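Local coordinates for D-glycero-beta-D-manno-heptose-1,7-bisphosphate 7-phosphatase (Mesorhizobium loti, PDB 2O2X), which removes the C-7 phosphate from D-glycero-beta-D-manno-heptose 1,7-bisphosphate in a magnesium-dependent step of ADP-heptose biosynthesis, at residues 9-12 and 17-20; 165-170 and 191-196. All blocks are in the same frame, centred on the assembly; numbering follows the deposited sequence.

Overall arrangement
Both interactions reach one mixed beta sheet, the central sheet of a HAD-like phosphatase, but on opposite sides of the chain's centre: their centres lie 26 Å apart and their nearest atoms about 14 Å. Interaction 1 (9-12 with 17-20) is strand against incoming loop at the edge of the sheet, and it is partly buried. Interaction 2 (165-170 with 191-196) is helix against strand near the other end and is a buried contact. The chemistry follows the place. The first combines a backbone hydrogen bond with proline-on-indole packing and buries 309 Å²; the second has no hydrogen bond across it and buries 195 Å² mainly through apolar side chains, with an aromatic ring against helix backbone.

Interaction 1: 9-12 and 17-20; sequences PHPL and VWIE
Trp18 holds CG opposite its backbone N (chi1 173°), and chi2 of -67° turns the indole so that one face receives Pro11. The setting is a beta hairpin at the edge of the HAD sheet, with Leu12 and Trp18 as an antiparallel non-hydrogen-bonded pair. Pro11, centre of an inverse gamma turn, sets its CD 3.4 Å from the centroid of the indole six-membered ring, almost on the ring normal, which defines a CH-pi contact. Its CG lies over the same face, 3.5 Å from Trp18 CE2. His10 approaches obliquely, CB to Trp18 CZ3 being 3.7 Å. Rotation of the indole is further restrained within the strand: Trp18 NE1 donates to Glu20 OE1 at 2.9 Å; OE1 lies in the plane of the indole, whereas NE1 meets it from above the carboxylate plane. Phe94 of helix 91-107 adds an edge-to-face ring contact. Replacing Trp18 by alanine is likely to leave the Pro11 ring without the aromatic face it packs on and Glu20 OE1 without this donor. The backbones join through Ile19 N to Pro11 O, 3.0 Å and nearly straight (170°). Next to it, Leu12 CA makes a bent CA-H...O contact with Val17 O, 3.2 Å away.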
# COMPACT_ATOMS: atom_id res chain seq x y z
N PRO A 9 -7.08 20.74 -5.66
CA PRO A 9 -6.49 20.05 -6.83
C PRO A 9 -6.03 18.64 -6.52
O PRO A 9 -5.56 18.38 -5.40
CB PRO A 9 -5.29 20.93 -7.20
CG PRO A 9 -5.02 21.76 -5.98
CD PRO A 9 -6.36 21.98 -5.34
N HIS A 10 -6.15 17.73 -7.48
CA HIS A 10 -5.60 16.38 -7.30
C HIS A 10 -4.08 16.46 -7.20
O HIS A 10 -3.45 17.15 -8.00
CB HIS A 10 -6.02 15.48 -8.45
CG HIS A 10 -7.50 15.29 -8.53
ND1 HIS A 10 -8.17 15.14 -9.72
CD2 HIS A 10 -8.44 15.25 -7.56
CE1 HIS A 10 -9.46 15.01 -9.48
NE2 HIS A 10 -9.65 15.06 -8.18
N PRO A 11 -3.48 15.76 -6.21
CA PRO A 11 -2.03 15.76 -6.02
C PRO A 11 -1.28 14.89 -7.04
O PRO A 11 -0.52 13.98 -6.70
CB PRO A 11 -1.88 15.23 -4.61
CG PRO A 11 -3.00 14.34 -4.45
CD PRO A 11 -4.15 14.94 -5.18
N LEU A 12 -1.46 15.21 -8.30
CA LEU A 12 -0.80 14.49 -9.38
C LEU A 12 0.59 15.00 -9.61
O LEU A 12 0.79 16.23 -9.70
CB LEU A 12 -1.60 14.61 -10.67
CG LEU A 12 -3.03 14.08 -10.64
CD1 LEU A 12 -3.64 14.25 -12.02
CD2 LEU A 12 -3.05 12.63 -10.21
N VAL A 17 0.06 9.58 -12.01
CA VAL A 17 0.63 9.34 -10.70
C VAL A 17 0.13 10.32 -9.67
O VAL A 17 0.26 11.54 -9.84
CB VAL A 17 2.16 9.34 -10.70
CG1 VAL A 17 2.68 9.02 -9.29
CG2 VAL A 17 2.72 8.38 -11.74
N TRP A 18 -0.39 9.79 -8.57
CA TRP A 18 -0.95 10.53 -7.45
C TRP A 18 -0.07 10.26 -6.24
O TRP A 18 0.15 9.09 -5.90
CB TRP A 18 -2.36 10.01 -7.19
CG TRP A 18 -3.12 10.49 -5.97
CD1 TRP A 18 -2.84 10.25 -4.67
CD2 TRP A 18 -4.37 11.18 -5.98
NE1 TRP A 18 -3.79 10.81 -3.87
CE2 TRP A 18 -4.76 11.37 -4.64
CE3 TRP A 18 -5.20 11.67 -6.99
CZ2 TRP A 18 -5.92 12.05 -4.29
CZ3 TRP A 18 -6.35 12.32 -6.64
CH2 TRP A 18 -6.70 12.51 -5.31
N ILE A 19 0.41 11.31 -5.57
CA ILE A 19 1.23 11.15 -4.37
C ILE A 19 0.75 12.15 -3.34
O ILE A 19 0.74 13.37 -3.59
CB ILE A 19 2.72 11.37 -4.64
CG1 ILE A 19 3.19 10.46 -5.77
CG2 ILE A 19 3.52 11.13 -3.36
CD1 ILE A 19 4.68 10.56 -6.09
N GLU A 20 0.34 11.66 -2.17
CA GLU A 20 -0.38 12.47 -1.19
C GLU A 20 0.07 12.09 0.22
O GLU A 20 -0.09 10.94 0.64
CB GLU A 20 -1.87 12.19 -1.32
CG GLU A 20 -2.76 12.96 -0.42
CD GLU A 20 -4.21 12.54 -0.53
OE1 GLU A 20 -4.51 11.44 -1.10
OE2 GLU A 20 -5.03 13.28 0.04

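Interaction 2: 165-170 and 191-196; sequences ADMQAG and FAIRPL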
# COMPACT_ATOMS: atom_id res chain seq x y z
N ALA A 165 2.28 -9.11 -7.72
CA ALA A 165 2.94 -7.85 -8.05
C ALA A 165 3.37 -7.04 -6.83
O ALA A 165 4.33 -6.31 -6.89
CB ALA A 165 2.05 -7.00 -8.93
N ASP A 166 2.64 -7.17 -5.72
CA ASP A 166 3.03 -6.49 -4.50
C ASP A 166 4.32 -7.09 -3.92
O ASP A 166 5.18 -6.38 -3.38
CB ASP A 166 1.92 -6.59 -3.44
CG ASP A 166 0.60 -5.95 -3.88
OD1 ASP A 166 0.71 -4.80 -4.31
OD2 ASP A 166 -0.53 -6.56 -3.80
N MSE A 167 4.44 -8.42 -4.01
CA MSE A 167 5.62 -9.10 -3.49
C MSE A 167 6.81 -8.83 -4.38
O MSE A 167 7.91 -8.63 -3.88
CB MSE A 167 5.37 -10.60 -3.43
CG MSE A 167 4.20 -11.07 -2.53
SE MSE A 167 4.38 -10.54 -0.68
CE MSE A 167 3.22 -8.91 -0.71
N GLN A 168 6.58 -8.81 -5.69
CA GLN A 168 7.64 -8.48 -6.64
C GLN A 168 8.13 -7.04 -6.45
O GLN A 168 9.33 -6.78 -6.40
CB GLN A 168 7.17 -8.68 -8.08
CG GLN A 168 6.79 -10.13 -8.47
CD GLN A 168 6.01 -10.20 -9.78
OE1 GLN A 168 5.06 -9.45 -10.00
NE2 GLN A 168 6.41 -11.12 -10.67
N ALA A 169 7.19 -6.11 -6.27
CA ALA A 169 7.56 -4.72 -6.04
C ALA A 169 8.38 -4.55 -4.75
O ALA A 169 9.38 -3.85 -4.71
CB ALA A 169 6.31 -3.87 -5.96
N GLY A 170 7.95 -5.21 -3.69
CA GLY A 170 8.72 -5.21 -2.46
C GLY A 170 10.13 -5.74 -2.63
O GLY A 170 11.09 -5.10 -2.19
N PHE A 191 14.65 -12.80 -0.01
CA PHE A 191 13.22 -12.41 0.08
C PHE A 191 12.32 -13.55 0.51
O PHE A 191 12.37 -14.66 -0.02
CB PHE A 191 12.72 -11.81 -1.24
CG PHE A 191 11.46 -11.02 -1.06
CD1 PHE A 191 11.50 -9.75 -0.55
CD2 PHE A 191 10.22 -11.59 -1.31
CE1 PHE A 191 10.35 -9.02 -0.34
CE2 PHE A 191 9.04 -10.86 -1.10
CZ PHE A 191 9.10 -9.58 -0.61
N ALA A 192 11.47 -13.27 1.48
CA ALA A 192 10.51 -14.24 1.90
C ALA A 192 9.12 -13.68 1.65
O ALA A 192 8.78 -12.59 2.14
CB ALA A 192 10.67 -14.58 3.36
N ILE A 193 8.32 -14.42 0.88
CA ILE A 193 6.86 -14.25 0.84
C ILE A 193 6.27 -15.07 1.98
O ILE A 193 6.47 -16.29 2.04
CB ILE A 193 6.24 -14.67 -0.49
CG1 ILE A 193 6.78 -13.77 -1.60
CG2 ILE A 193 4.75 -14.54 -0.42
CD1 ILE A 193 6.43 -14.16 -3.01
N ARG A 194 5.63 -14.37 2.91
CA ARG A 194 5.03 -14.97 4.09
C ARG A 194 3.54 -15.13 3.82
O ARG A 194 2.91 -14.21 3.29
CB ARG A 194 5.24 -14.06 5.31
CG ARG A 194 6.67 -13.66 5.57
CD ARG A 194 7.52 -14.81 5.98
NE ARG A 194 8.85 -14.39 6.40
CZ ARG A 194 9.83 -15.24 6.66
NH1 ARG A 194 9.62 -16.54 6.51
NH2 ARG A 194 11.03 -14.78 7.02
N PRO A 195 2.95 -16.26 4.17
CA PRO A 195 1.53 -16.45 3.92
C PRO A 195 0.68 -15.62 4.89
O PRO A 195 1.08 -15.42 6.02
CB PRO A 195 1.34 -17.95 4.17
CG PRO A 195 2.36 -18.28 5.15
CD PRO A 195 3.56 -17.44 4.84
N LEU A 196 -0.44 -15.09 4.41
CA LEU A 196 -1.39 -14.38 5.30
C LEU A 196 -2.81 -14.88 5.07
O LEU A 196 -3.61 -14.26 4.36
CB LEU A 196 -1.26 -12.86 5.12
CG LEU A 196 -2.06 -11.93 6.05
CD1 LEU A 196 -1.88 -12.30 7.52
CD2 LEU A 196 -1.72 -10.47 5.81
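Beside the meeting of Met167 with Phe191 and Ile193, the shorter of the two helical hydrogen bonds within 165-170 is Ala169 N to Ala165 O at 2.9 Å; no hydrogen bond crosses to the strand. Helix 164-172 connects parallel neighbours 158-161 and 177-181 in a beta-alpha-beta unit of the Rossmann-like HAD core, and strand 191-196 lies parallel beside 177-181. The helix therefore reaches one strand beyond its own crossover. The short segment axes approach to 9.7 Å and run nearly antiparallel, at 151°.

Met167, modelled as selenomethionine, carries most of the helix side. Its CB meets Ile193 CD1 at 3.7 Å, and its CG is 3.8 Å from Ile193 CG1. A bend at chi2 (-59°) then turns the selenium across the isoleucine, SE lying 4.0 Å from Ile193 CG2. Leu180 touches both residues from strand 177-181, and Ile159 also packs on Met167.

Phe191 comes at the helix backbone instead. Its ring carbon CZ stands 3.6 Å from Met167 O, an oblique approach, while CE1 reaches Gly170 C at 4.0 Å. Ile193 CG1 sits at the edge of this ring, in its plane, so the two strand residues form a continuous apolar surface.

The carboxylate of Asp166 is engaged away from the strand: it forms a salt bridge with Lys137 and accepts a hydrogen bond from Lys163 N, both lysines probably substrate-binding, as in related enzymes. With no directional bond between the segments, their mutual fit rests on van der Waals contact and the exclusion of water, and so on the shapes of Met167, Phe191 and Ile193.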